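Translocator protein BipD (PDB 3NFT) is required for invasion of epithelial cells and survival within host cells, and probably regulates secretion and membrane integration of the effectors BipB and BipC. Local coordinates at residues Q45-A50 / T267-Y272; D52-L57 / T76-A81; D138-I143 / R206-D211; T148-S153 / D259-D264; L228-D233 / S255-N260. All coordinates share one frame; numbering follows the deposited sequence. Where two conformers were deposited one is given.

Contact 1 (Q45-A50 / T267-Y272)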
# COMPACT_ATOMS: atom_id res chain seq x y z
N GLN A 45 -15.03 -4.52 -26.27
CA GLN A 45 -15.67 -4.84 -27.54
C GLN A 45 -16.34 -3.63 -28.20
O GLN A 45 -16.29 -3.47 -29.40
CB GLN A 45 -16.66 -6.00 -27.45
CG GLN A 45 -17.76 -6.08 -28.53
CD GLN A 45 -18.95 -6.89 -28.21
OE1 GLN A 45 -19.81 -6.47 -27.44
NE2 GLN A 45 -19.06 -8.03 -28.89
N LYS A 46 -16.92 -2.74 -27.39
CA LYS A 46 -17.54 -1.55 -27.97
C LYS A 46 -16.45 -0.64 -28.58
O LYS A 46 -16.64 -0.07 -29.66
CB LYS A 46 -18.35 -0.79 -26.93
CG LYS A 46 -19.53 -1.57 -26.35
CD LYS A 46 -20.60 -1.86 -27.30
CE LYS A 46 -21.79 -2.53 -26.58
NZ LYS A 46 -22.79 -2.86 -27.59
N LEU A 47 -15.30 -0.56 -27.92
CA LEU A 47 -14.16 0.16 -28.51
C LEU A 47 -13.67 -0.48 -29.80
O LEU A 47 -13.41 0.19 -30.79
CB LEU A 47 -13.03 0.30 -27.51
CG LEU A 47 -13.30 1.27 -26.36
CD1 LEU A 47 -12.38 1.01 -25.17
CD2 LEU A 47 -13.16 2.71 -26.89
N GLY A 48 -13.61 -1.81 -29.81
CA GLY A 48 -13.26 -2.54 -31.02
C GLY A 48 -14.21 -2.24 -32.17
O GLY A 48 -13.81 -2.05 -33.31
N ALA A 49 -15.50 -2.21 -31.86
CA ALA A 49 -16.53 -1.86 -32.88
C ALA A 49 -16.33 -0.45 -33.43
O ALA A 49 -16.50 -0.21 -34.62
CB ALA A 49 -17.94 -2.02 -32.33
N ALA A 50 -15.95 0.47 -32.54
CA ALA A 50 -15.69 1.85 -32.98
C ALA A 50 -14.48 1.91 -33.88
O ALA A 50 -14.48 2.58 -34.91
CB ALA A 50 -15.51 2.73 -31.76
N THR A 267 -3.66 1.50 -30.28
CA THR A 267 -2.62 1.39 -29.26
C THR A 267 -3.15 1.77 -27.88
O THR A 267 -2.95 1.05 -26.88
CB THR A 267 -1.40 2.28 -29.67
OG1 THR A 267 -0.89 1.75 -30.89
CG2 THR A 267 -0.33 2.28 -28.57
N LEU A 268 -3.87 2.88 -27.79
CA LEU A 268 -4.37 3.30 -26.51
C LEU A 268 -5.47 2.33 -25.97
O LEU A 268 -5.55 2.07 -24.77
CB LEU A 268 -4.80 4.77 -26.59
CG LEU A 268 -3.64 5.78 -26.33
CD1 LEU A 268 -2.22 5.38 -26.73
CD2 LEU A 268 -3.92 7.17 -26.94
N VAL A 269 -6.26 1.75 -26.87
CA VAL A 269 -7.27 0.78 -26.45
C VAL A 269 -6.58 -0.48 -25.90
O VAL A 269 -7.05 -1.11 -24.96
CB VAL A 269 -8.25 0.47 -27.60
CG1 VAL A 269 -9.10 -0.75 -27.30
CG2 VAL A 269 -9.14 1.67 -27.88
N GLU A 270 -5.46 -0.86 -26.48
CA GLU A 270 -4.69 -1.99 -25.94
C GLU A 270 -4.15 -1.69 -24.54
O GLU A 270 -4.12 -2.55 -23.66
CB GLU A 270 -3.55 -2.35 -26.90
CG GLU A 270 -4.04 -3.05 -28.15
CD GLU A 270 -3.01 -3.13 -29.25
OE1 GLU A 270 -1.85 -2.69 -29.06
OE2 GLU A 270 -3.39 -3.62 -30.34
N LYS A 271 -3.72 -0.45 -24.31
CA LYS A 271 -3.23 -0.07 -23.01
C LYS A 271 -4.38 -0.03 -22.00
O LYS A 271 -4.20 -0.43 -20.85
CB LYS A 271 -2.53 1.28 -23.10
CG LYS A 271 -1.30 1.26 -23.96
CD LYS A 271 -0.75 2.64 -24.09
CE LYS A 271 0.55 2.62 -24.83
NZ LYS A 271 0.89 4.02 -25.25
N TYR A 272 -5.56 0.43 -22.44
CA TYR A 272 -6.76 0.43 -21.61
C TYR A 272 -7.13 -1.03 -21.22
O TYR A 272 -7.47 -1.30 -20.08
CB TYR A 272 -7.89 1.09 -22.38
CG TYR A 272 -9.24 0.95 -21.76
CD1 TYR A 272 -9.55 1.56 -20.54
CD2 TYR A 272 -10.23 0.21 -22.39
CE1 TYR A 272 -10.82 1.41 -19.97
CE2 TYR A 272 -11.50 0.08 -21.83
CZ TYR A 272 -11.79 0.69 -20.63
OH TYR A 272 -13.03 0.53 -20.05
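The ring of Tyr272 is met obliquely by Leu47, whose methyl CD1 lies 3.6 Å from both CD2 and CE2 of the tyrosine, equally near two adjacent ring carbons. The two side chains cross at about a right angle. The Tyr272 side chain also packs on Pro43, on Val144 of helix 121-160 and on His88 of helix 76-103, so the tyrosine is buried among four helices. One turn earlier, Val269 offers both its methyls to Leu47: CG1 and CG2 each stand 4.1 Å from Leu47 CB. With CG beside its backbone N (chi1 -71°), Leu47 carries CD1 to the ring, while CB meets the valine. A short, branched valine suits a place where Leu47 and Val269 bring their CA atoms within 7.2 Å of each other. Carbon meets carbon throughout, without a directional bond, so helix 41-56 is held on helix 244-295 here by shape and exclusion of water, consistent with an N-terminal domain that covers the coiled coil as an intramolecular chaperone.

Contact 2 (D52-L57 / T76-A81); sequences DEFASL and TVFDDA
Phe78 pushes its far ring corner against two consecutive residues of helix 41-56. Its CE1 lies 4.0 Å from Glu53 CG, and its CZ lies 4.1 Å from Phe54 CB, at the edge of the Phe54 ring and near that ring's plane. Beside this, Glu53 OE1 rests 4.0 Å from Val77 CG2. Glutamate suits the place because its methylenes lie against CE1 of the Phe78 ring while its charged end is carried to polar partners: the chain bends at chi2 (67°), and the carboxylate stands almost perpendicular to the Phe78 ring. Further out, Glu53 OE2 is secured by a salt bridge to Arg71 and a hydrogen bond from Asn74 N, tying it to the residues just ahead of helix 76-103. From helix 121-160, Phe151 stacks on Phe54 and meets the Phe78 ring at a steep angle. With local axes 10.5 Å apart and N-to-C directions at 158°, the segments form an antiparallel helical hairpin, joined through the small beta hairpin 61-63/66-68, in the N-terminal part of this tip protein.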
# COMPACT_ATOMS: atom_id res chain seq x y z
N ASP A 52 -13.46 -0.57 -35.78
CA ASP A 52 -13.91 -1.11 -37.05
C ASP A 52 -14.74 -0.13 -37.86
O ASP A 52 -14.61 -0.07 -39.08
CB ASP A 52 -14.73 -2.39 -36.86
CG ASP A 52 -13.90 -3.59 -36.41
OD1 ASP A 52 -12.65 -3.58 -36.45
OD2 ASP A 52 -14.51 -4.52 -35.91
N GLU A 53 -15.56 0.68 -37.18
CA GLU A 53 -16.35 1.69 -37.88
C GLU A 53 -15.45 2.72 -38.54
O GLU A 53 -15.64 3.08 -39.69
CB GLU A 53 -17.31 2.39 -36.92
CG GLU A 53 -18.35 3.22 -37.62
CD GLU A 53 -19.35 2.44 -38.44
OE1 GLU A 53 -19.51 1.21 -38.16
OE2 GLU A 53 -19.98 2.99 -39.37
N PHE A 54 -14.45 3.17 -37.78
CA PHE A 54 -13.47 4.13 -38.30
C PHE A 54 -12.73 3.56 -39.49
O PHE A 54 -12.52 4.20 -40.52
CB PHE A 54 -12.52 4.49 -37.17
CG PHE A 54 -11.58 5.64 -37.48
CD1 PHE A 54 -11.92 6.94 -37.07
CD2 PHE A 54 -10.37 5.42 -38.10
CE1 PHE A 54 -11.05 7.99 -37.30
CE2 PHE A 54 -9.51 6.49 -38.35
CZ PHE A 54 -9.87 7.78 -37.93
N ALA A 55 -12.29 2.32 -39.35
CA ALA A 55 -11.55 1.65 -40.41
C ALA A 55 -12.36 1.54 -41.68
O ALA A 55 -11.81 1.60 -42.80
CB ALA A 55 -11.12 0.23 -39.94
N SER A 56 -13.67 1.34 -41.53
CA SER A 56 -14.57 1.14 -42.66
C SER A 56 -14.83 2.41 -43.48
O SER A 56 -15.30 2.35 -44.61
CB SER A 56 -15.89 0.54 -42.19
OG SER A 56 -16.77 1.50 -41.66
N LEU A 57 -14.58 3.58 -42.88
CA LEU A 57 -14.81 4.82 -43.60
C LEU A 57 -13.95 4.87 -44.87
O LEU A 57 -12.78 4.48 -44.84
CB LEU A 57 -14.56 6.00 -42.66
CG LEU A 57 -15.07 7.35 -43.15
CD1 LEU A 57 -15.58 8.16 -42.01
CD2 LEU A 57 -13.91 8.04 -43.88
N THR A 76 -22.82 6.65 -33.85
CA THR A 76 -23.37 6.12 -32.62
C THR A 76 -22.54 4.96 -32.05
O THR A 76 -22.63 4.68 -30.86
CB THR A 76 -24.82 5.64 -32.77
OG1 THR A 76 -24.88 4.40 -33.52
CG2 THR A 76 -25.68 6.73 -33.47
N VAL A 77 -21.78 4.26 -32.90
CA VAL A 77 -20.90 3.23 -32.39
C VAL A 77 -19.87 3.80 -31.41
O VAL A 77 -19.47 3.18 -30.43
CB VAL A 77 -20.21 2.51 -33.59
CG1 VAL A 77 -19.34 1.35 -33.13
CG2 VAL A 77 -21.28 2.04 -34.63
N PHE A 78 -19.41 5.00 -31.70
CA PHE A 78 -18.50 5.66 -30.81
C PHE A 78 -19.15 6.08 -29.51
O PHE A 78 -18.54 6.00 -28.45
CB PHE A 78 -17.88 6.89 -31.51
CG PHE A 78 -17.11 6.59 -32.77
CD1 PHE A 78 -17.79 6.36 -33.98
CD2 PHE A 78 -15.71 6.47 -32.78
CE1 PHE A 78 -17.13 6.05 -35.13
CE2 PHE A 78 -15.04 6.18 -33.96
CZ PHE A 78 -15.74 5.96 -35.14
N ASP A 79 -20.40 6.57 -29.59
CA ASP A 79 -21.18 6.86 -28.40
C ASP A 79 -21.34 5.63 -27.51
O ASP A 79 -21.14 5.70 -26.31
CB ASP A 79 -22.56 7.40 -28.75
CG ASP A 79 -22.50 8.69 -29.56
OD1 ASP A 79 -21.81 9.65 -29.12
OD2 ASP A 79 -23.14 8.72 -30.65
N ASP A 80 -21.63 4.49 -28.13
CA ASP A 80 -21.83 3.26 -27.38
C ASP A 80 -20.53 2.94 -26.62
O ASP A 80 -20.56 2.48 -25.49
CB ASP A 80 -22.11 2.08 -28.33
CG ASP A 80 -23.49 2.11 -29.00
OD1 ASP A 80 -24.40 2.79 -28.52
OD2 ASP A 80 -23.66 1.38 -30.02
N ALA A 81 -19.37 3.14 -27.27
CA ALA A 81 -18.09 2.86 -26.60
C ALA A 81 -17.86 3.81 -25.42
O ALA A 81 -17.44 3.40 -24.35
CB ALA A 81 -16.95 2.94 -27.56

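Contact 3 (D138-I143 / R206-D211); sequences DAYATI and RKELGD
Tyr140 and Glu208 make the tightest link here: the phenol OH donates to Glu208 OE2 over 2.5 Å, a very short hydrogen bond. Glu208 OE2 sits at the edge of the tyrosine ring, in its plane, while the carboxylate is turned 79° against the ring. Glutamate has the length to reach this hydroxyl, its CG anti to the backbone N (chi1 173°) and the chain then bent at chi2 (91°). The other carboxylate oxygen, OE1, takes a hydrogen bond from Gln118 N of the second subunit, so both oxygens of this buried acid are engaged, which should restrain its rotation; two donors would probably favour the charged form. Next to the polar link, Ile143 and Leu209 reach toward each other tip to tip, with their CD1 methyls 3.7 Å apart. The contact thus fastens the short helix 202-209, part of the mixed helix-and-strand region inserted between the two long coiled-coil helices, onto the first of them, helix 121-160. The backbones themselves are loosely spaced: even the nearest CA atoms, of Ile143 and Leu209, are separated by 9.2 Å, so side chains alone bridge the interval. On the exposed side of helix 202-209, Arg206 makes a salt bridge to Asp217, and Lys207 packs on Gln118 of the second subunit.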
# COMPACT_ATOMS: atom_id res chain seq x y z
N ASP A 138 -10.25 6.09 -12.76
CA ASP A 138 -10.73 7.41 -13.15
C ASP A 138 -9.89 8.00 -14.27
O ASP A 138 -10.43 8.56 -15.23
CB ASP A 138 -10.67 8.36 -11.94
CG ASP A 138 -11.80 8.15 -10.95
OD1 ASP A 138 -11.75 8.82 -9.89
OD2 ASP A 138 -12.73 7.36 -11.21
N ALA A 139 -8.57 7.94 -14.12
CA ALA A 139 -7.66 8.48 -15.12
C ALA A 139 -7.93 7.83 -16.47
O ALA A 139 -8.06 8.50 -17.50
CB ALA A 139 -6.20 8.22 -14.73
N TYR A 140 -7.97 6.51 -16.49
CA TYR A 140 -8.13 5.84 -17.76
C TYR A 140 -9.47 6.08 -18.38
O TYR A 140 -9.57 6.20 -19.60
CB TYR A 140 -7.83 4.34 -17.66
CG TYR A 140 -6.52 4.01 -18.32
CD1 TYR A 140 -5.39 3.72 -17.60
CD2 TYR A 140 -6.42 4.06 -19.70
CE1 TYR A 140 -4.19 3.43 -18.25
CE2 TYR A 140 -5.25 3.79 -20.34
CZ TYR A 140 -4.14 3.49 -19.62
OH TYR A 140 -3.00 3.26 -20.33
N ALA A 141 -10.51 6.15 -17.56
CA ALA A 141 -11.82 6.47 -18.06
C ALA A 141 -11.82 7.85 -18.72
O ALA A 141 -12.41 8.03 -19.78
CB ALA A 141 -12.86 6.41 -16.91
N THR A 142 -11.20 8.83 -18.07
CA THR A 142 -11.19 10.19 -18.61
C THR A 142 -10.40 10.23 -19.92
O THR A 142 -10.82 10.83 -20.90
CB THR A 142 -10.56 11.16 -17.61
OG1 THR A 142 -11.31 11.13 -16.40
CG2 THR A 142 -10.56 12.56 -18.19
N ILE A 143 -9.24 9.58 -19.93
CA ILE A 143 -8.40 9.57 -21.11
C ILE A 143 -9.08 8.85 -22.27
O ILE A 143 -9.12 9.33 -23.39
CB ILE A 143 -7.06 8.89 -20.83
CG1 ILE A 143 -6.28 9.66 -19.78
CG2 ILE A 143 -6.22 8.72 -22.11
CD1 ILE A 143 -5.16 8.88 -19.17
N ARG A 206 3.08 10.38 -19.05
CA ARG A 206 3.68 10.70 -20.34
C ARG A 206 4.25 9.45 -21.01
O ARG A 206 4.04 9.23 -22.20
CB ARG A 206 4.80 11.76 -20.20
CG ARG A 206 4.28 13.12 -19.91
CD ARG A 206 5.42 14.16 -19.89
NE ARG A 206 4.94 15.51 -19.58
CZ ARG A 206 5.50 16.35 -18.70
NH1 ARG A 206 6.56 15.99 -17.98
NH2 ARG A 206 4.97 17.55 -18.51
N LYS A 207 4.96 8.62 -20.25
CA LYS A 207 5.51 7.38 -20.81
C LYS A 207 4.41 6.42 -21.24
O LYS A 207 4.48 5.83 -22.31
CB LYS A 207 6.44 6.66 -19.84
CG LYS A 207 7.76 7.37 -19.60
CD LYS A 207 8.68 6.53 -18.73
CE LYS A 207 9.98 7.25 -18.39
NZ LYS A 207 10.80 6.45 -17.42
N GLU A 208 3.39 6.31 -20.40
CA GLU A 208 2.28 5.37 -20.64
C GLU A 208 1.51 5.75 -21.90
O GLU A 208 1.16 4.87 -22.71
CB GLU A 208 1.34 5.38 -19.42
CG GLU A 208 0.05 4.57 -19.61
CD GLU A 208 0.15 3.13 -19.16
OE1 GLU A 208 1.17 2.69 -18.58
OE2 GLU A 208 -0.87 2.42 -19.40
N LEU A 209 1.23 7.04 -22.10
CA LEU A 209 0.34 7.45 -23.18
C LEU A 209 1.02 7.67 -24.52
O LEU A 209 0.38 7.52 -25.57
CB LEU A 209 -0.48 8.66 -22.77
CG LEU A 209 -1.38 8.44 -21.53
CD1 LEU A 209 -2.19 9.67 -21.23
CD2 LEU A 209 -2.36 7.23 -21.72
N GLY A 210 2.30 8.04 -24.48
CA GLY A 210 3.06 8.30 -25.69
C GLY A 210 2.76 9.64 -26.33
O GLY A 210 2.02 10.45 -25.78
N ASP A 211 3.35 9.87 -27.49
CA ASP A 211 3.34 11.21 -28.04
C ASP A 211 2.15 11.54 -28.93
O ASP A 211 2.15 12.57 -29.57
CB ASP A 211 4.68 11.54 -28.73
CG ASP A 211 4.99 10.67 -29.90
OD1 ASP A 211 4.10 9.93 -30.35
OD2 ASP A 211 6.16 10.76 -30.38

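Contact 4 (T148-S153 / D259-D264); sequences TKYFQS and DNIQND
The two long helices of the coiled coil, 121-160 and 244-295, meet here in antiparallel fashion, their local axes 11.0 Å apart and their N-to-C directions at 159°. Ile261 is the hub on one side, packed against the aromatic side chains of Tyr150 and Phe151. Its CG2 touches both rings: it stands 4.0 Å from Tyr150 CE2, and it comes to the edge of the Phe151 ring, near the ring plane, 4.2 Å from CD1. The CG1 branch is set beside the isoleucine's own backbone N (chi1 -64°) and runs along the phenol end, where Tyr150 OH lies 3.5 Å from Ile261 CG1. A beta-branched residue suits this position because CG2 can meet both rings while CG1 and CD1 follow the phenol oxygen. Phe151 slides past Ile261 in the opposite direction and reaches the backbone beyond, bringing CE1 to 3.9 Å from Gln262 CA. Tyrosine suits the other place, since its ring packs on apolar carbon while its hydroxyl reaches a polar neighbourhood. There Asp264, too distant for direct contact, is also paired with Lys227 in a salt bridge, and a water bridges the interval: it lies 2.6 Å from Tyr150 OH and donates to Asp264 OD2 over 2.8 Å.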
# COMPACT_ATOMS: atom_id res chain seq x y z
N THR A 148 -11.69 8.86 -27.36
CA THR A 148 -12.75 8.31 -28.19
C THR A 148 -13.61 9.43 -28.77
O THR A 148 -14.07 9.35 -29.90
CB THR A 148 -13.60 7.28 -27.42
OG1 THR A 148 -12.73 6.24 -26.94
CG2 THR A 148 -14.68 6.68 -28.32
N LYS A 149 -13.83 10.50 -28.00
CA LYS A 149 -14.49 11.66 -28.57
C LYS A 149 -13.73 12.27 -29.74
O LYS A 149 -14.30 12.63 -30.78
CB LYS A 149 -14.71 12.70 -27.47
CG LYS A 149 -15.32 13.96 -27.98
CD LYS A 149 -16.74 13.82 -28.48
CE LYS A 149 -17.39 15.21 -28.51
NZ LYS A 149 -18.59 15.25 -29.36
N TYR A 150 -12.42 12.40 -29.58
CA TYR A 150 -11.55 12.81 -30.68
C TYR A 150 -11.70 11.92 -31.90
O TYR A 150 -11.89 12.37 -33.02
CB TYR A 150 -10.11 12.80 -30.20
CG TYR A 150 -9.02 12.69 -31.25
CD1 TYR A 150 -8.83 13.68 -32.23
CD2 TYR A 150 -8.11 11.66 -31.22
CE1 TYR A 150 -7.81 13.59 -33.13
CE2 TYR A 150 -7.08 11.56 -32.13
CZ TYR A 150 -6.92 12.54 -33.09
OH TYR A 150 -5.87 12.46 -33.97
N PHE A 151 -11.63 10.61 -31.64
CA PHE A 151 -11.70 9.58 -32.69
C PHE A 151 -13.02 9.73 -33.43
O PHE A 151 -13.05 9.69 -34.65
CB PHE A 151 -11.55 8.23 -32.00
CG PHE A 151 -11.24 7.05 -32.90
CD1 PHE A 151 -10.28 7.11 -33.89
CD2 PHE A 151 -11.87 5.82 -32.64
CE1 PHE A 151 -9.95 5.98 -34.65
CE2 PHE A 151 -11.53 4.70 -33.37
CZ PHE A 151 -10.59 4.78 -34.37
N GLN A 152 -14.11 9.92 -32.66
CA GLN A 152 -15.43 10.17 -33.17
C GLN A 152 -15.50 11.41 -34.02
O GLN A 152 -16.11 11.42 -35.08
CB GLN A 152 -16.45 10.23 -32.02
CG GLN A 152 -17.91 10.36 -32.40
CD GLN A 152 -18.82 10.24 -31.17
OE1 GLN A 152 -18.35 10.25 -30.03
NE2 GLN A 152 -20.11 10.11 -31.38
N SER A 153 -14.86 12.48 -33.56
CA SER A 153 -14.93 13.75 -34.28
C SER A 153 -14.17 13.66 -35.61
O SER A 153 -14.55 14.30 -36.59
CB SER A 153 -14.39 14.90 -33.41
OG SER A 153 -12.99 14.82 -33.24
N ASP A 259 -5.11 6.41 -41.18
CA ASP A 259 -4.68 5.14 -40.61
C ASP A 259 -3.74 5.34 -39.42
O ASP A 259 -3.70 4.51 -38.48
CB ASP A 259 -4.02 4.23 -41.65
CG ASP A 259 -4.98 3.70 -42.71
OD1 ASP A 259 -6.21 3.82 -42.53
OD2 ASP A 259 -4.51 3.09 -43.71
N ASN A 260 -2.94 6.41 -39.44
CA ASN A 260 -2.10 6.73 -38.30
C ASN A 260 -2.98 7.01 -37.06
O ASN A 260 -2.66 6.56 -35.94
CB ASN A 260 -1.21 7.92 -38.64
CG ASN A 260 0.01 8.06 -37.74
OD1 ASN A 260 0.10 7.52 -36.59
ND2 ASN A 260 0.97 8.81 -38.24
N ILE A 261 -4.04 7.80 -37.24
CA ILE A 261 -4.95 8.11 -36.13
C ILE A 261 -5.60 6.83 -35.62
O ILE A 261 -5.64 6.61 -34.42
CB ILE A 261 -6.01 9.15 -36.51
CG1 ILE A 261 -5.34 10.49 -36.85
CG2 ILE A 261 -7.07 9.28 -35.38
CD1 ILE A 261 -6.35 11.53 -37.37
N GLN A 262 -5.98 5.92 -36.54
CA GLN A 262 -6.56 4.65 -36.10
C GLN A 262 -5.52 3.87 -35.27
O GLN A 262 -5.86 3.27 -34.25
CB GLN A 262 -6.98 3.77 -37.28
CG GLN A 262 -7.65 2.49 -36.83
CD GLN A 262 -8.01 1.53 -37.96
OE1 GLN A 262 -7.88 0.28 -37.81
NE2 GLN A 262 -8.50 2.06 -39.06
N ASN A 263 -4.27 3.85 -35.72
CA ASN A 263 -3.25 3.14 -34.97
C ASN A 263 -3.02 3.72 -33.57
O ASN A 263 -2.82 3.00 -32.62
CB ASN A 263 -1.92 3.10 -35.72
CG ASN A 263 -0.94 2.17 -35.05
OD1 ASN A 263 -0.13 2.59 -34.24
ND2 ASN A 263 -1.10 0.87 -35.31
N ASP A 264 -3.07 5.04 -33.45
CA ASP A 264 -2.91 5.68 -32.16
C ASP A 264 -3.98 5.21 -31.20
O ASP A 264 -3.71 4.92 -30.03
CB ASP A 264 -3.01 7.21 -32.29
CG ASP A 264 -1.85 7.83 -33.02
OD1 ASP A 264 -0.75 7.23 -33.07
OD2 ASP A 264 -2.06 8.93 -33.59
O HOH W 1 -4.06 10.79 -33.01

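Contact 5 (L228-D233 / S255-N260); sequences LIKMRD and SGQKDN
Folded at chi2 (-59°), Gln257 brings its amide back across Lys230, while Met231 runs extended through chi2 and turns only at its last bond (chi3 148°) to send CE onto the opposite backbone. Sliding past each other in opposite directions, the glutamine and the methionine pack with Met231 CG 3.5 Å from Gln257 CB. The methyl goes deeper: Met231 CE is 3.4 Å from Lys258 N, and its 3.5 Å to Lys258 CA is shorter than usual for two carbons. A slim, unbranched methionine suits such a place, where two helices run close together. Helix 226-233, the last helix of the region inserted between the long helices, lies antiparallel (N-to-C directions at 166°) to helix 244-295, at 9.3 Å between local axes, and the two are joined in the chain by strand 240-243. Toward the surface Lys230 lays its aliphatic part obliquely over the folded glutamine. Its CD is 3.6 Å from both Gln257 OE1 and Gln257 NE2, so the methylenes meet the amide while the ammonium end leads away, as befits an exposed lysine. Lys258 lends its backbone and CB to this contact, with CB 3.7 Å from Met231 CE; its chain carries NZ off to the carbonyl of Phe54, at the end of helix 41-56.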
# COMPACT_ATOMS: atom_id res chain seq x y z
N LEU A 228 -4.13 15.67 -38.00
CA LEU A 228 -5.18 16.52 -38.55
C LEU A 228 -4.61 17.67 -39.37
O LEU A 228 -5.16 18.04 -40.39
CB LEU A 228 -6.08 17.05 -37.44
CG LEU A 228 -7.02 16.03 -36.78
CD1 LEU A 228 -7.65 16.62 -35.52
CD2 LEU A 228 -8.03 15.52 -37.80
N ILE A 229 -3.52 18.26 -38.87
CA ILE A 229 -2.81 19.32 -39.61
C ILE A 229 -2.29 18.82 -40.96
O ILE A 229 -2.46 19.47 -41.99
CB ILE A 229 -1.68 19.87 -38.76
CG1 ILE A 229 -2.28 20.68 -37.61
CG2 ILE A 229 -0.70 20.69 -39.65
CD1 ILE A 229 -1.26 21.13 -36.53
N LYS A 230 -1.72 17.63 -40.97
CA LYS A 230 -1.21 17.04 -42.21
C LYS A 230 -2.36 16.79 -43.18
O LYS A 230 -2.25 17.05 -44.37
CB LYS A 230 -0.37 15.77 -41.96
CG LYS A 230 1.00 16.07 -41.41
CD LYS A 230 1.76 14.85 -41.00
CE LYS A 230 3.07 15.23 -40.29
NZ LYS A 230 3.82 16.30 -40.99
N MET A 231 -3.49 16.30 -42.66
CA MET A 231 -4.70 16.12 -43.48
C MET A 231 -5.18 17.47 -44.05
O MET A 231 -5.41 17.60 -45.25
CB MET A 231 -5.80 15.49 -42.65
CG MET A 231 -5.63 14.02 -42.35
SD MET A 231 -6.94 13.53 -41.21
CE MET A 231 -7.23 11.86 -41.67
N ARG A 232 -5.28 18.46 -43.18
CA ARG A 232 -5.68 19.80 -43.62
C ARG A 232 -4.75 20.36 -44.71
O ARG A 232 -5.20 20.87 -45.75
CB ARG A 232 -5.71 20.77 -42.43
CG ARG A 232 -6.37 22.10 -42.70
CD ARG A 232 -6.01 23.12 -41.61
NE ARG A 232 -4.56 23.31 -41.59
CZ ARG A 232 -3.83 23.68 -40.54
NH1 ARG A 232 -4.39 23.92 -39.36
NH2 ARG A 232 -2.51 23.76 -40.67
N ASP A 233 -3.45 20.27 -44.46
CA ASP A 233 -2.46 20.83 -45.40
C ASP A 233 -2.33 20.07 -46.71
O ASP A 233 -1.76 20.60 -47.68
CB ASP A 233 -1.09 20.89 -44.75
CG ASP A 233 -1.00 21.88 -43.63
OD1 ASP A 233 0.01 21.78 -42.89
OD2 ASP A 233 -1.91 22.74 -43.44
N SER A 255 -5.50 8.96 -46.49
CA SER A 255 -5.71 7.68 -45.82
C SER A 255 -4.56 7.28 -44.94
O SER A 255 -4.76 6.64 -43.90
CB SER A 255 -5.95 6.59 -46.87
OG SER A 255 -7.16 6.84 -47.55
N GLY A 256 -3.34 7.61 -45.35
CA GLY A 256 -2.18 7.36 -44.53
C GLY A 256 -2.29 8.06 -43.17
O GLY A 256 -2.04 7.45 -42.13
N GLN A 257 -2.73 9.31 -43.17
CA GLN A 257 -2.92 10.05 -41.92
C GLN A 257 -4.09 9.47 -41.10
O GLN A 257 -3.98 9.30 -39.90
CB GLN A 257 -3.16 11.51 -42.22
CG GLN A 257 -1.97 12.19 -42.89
CD GLN A 257 -0.67 12.13 -42.06
OE1 GLN A 257 -0.68 12.24 -40.82
NE2 GLN A 257 0.46 11.96 -42.76
N LYS A 258 -5.19 9.16 -41.78
CA LYS A 258 -6.33 8.53 -41.16
C LYS A 258 -5.88 7.23 -40.47
O LYS A 258 -6.21 7.00 -39.31
CB LYS A 258 -7.40 8.25 -42.24
CG LYS A 258 -8.56 7.37 -41.78
CD LYS A 258 -9.48 6.96 -42.92
CE LYS A 258 -10.64 6.07 -42.43
NZ LYS A 258 -10.30 4.61 -42.48
N ASP A 259 -5.11 6.41 -41.18
CA ASP A 259 -4.68 5.14 -40.61
C ASP A 259 -3.74 5.34 -39.42
O ASP A 259 -3.70 4.51 -38.48
CB ASP A 259 -4.02 4.23 -41.65
CG ASP A 259 -4.98 3.70 -42.71
OD1 ASP A 259 -6.21 3.82 -42.53
OD2 ASP A 259 -4.51 3.09 -43.71
N ASN A 260 -2.94 6.41 -39.44
CA ASN A 260 -2.10 6.73 -38.30
C ASN A 260 -2.98 7.01 -37.06
O ASN A 260 -2.66 6.56 -35.94
CB ASN A 260 -1.21 7.92 -38.64
CG ASN A 260 0.01 8.06 -37.74
OD1 ASN A 260 0.10 7.52 -36.59
ND2 ASN A 260 0.97 8.81 -38.24

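In the fold
Three contacts, 1, 4 and 5, share helix 244-295, which runs the length of the molecule; contacts 3 and 4 share helix 121-160, and contacts 1 and 2 share helix 41-56. Contact 1, pairing helix 41-56 with the last helix, spans the other four along the chain; contact 2 closes first, and contacts 3 and 4 interleave. Contacts 1, 2 and 4 form a compact core, their centres 10 to 11 Å apart, with Gln152 NE2 and Asp79 OD1 probably hydrogen-bonded between contacts 2 and 4. Contacts 3 and 5, about 22 Å apart between centres, attach the inserted region at two places. The coiled coil thus carries the N-terminal hairpin, the presumed intramolecular chaperone, and the inserted region.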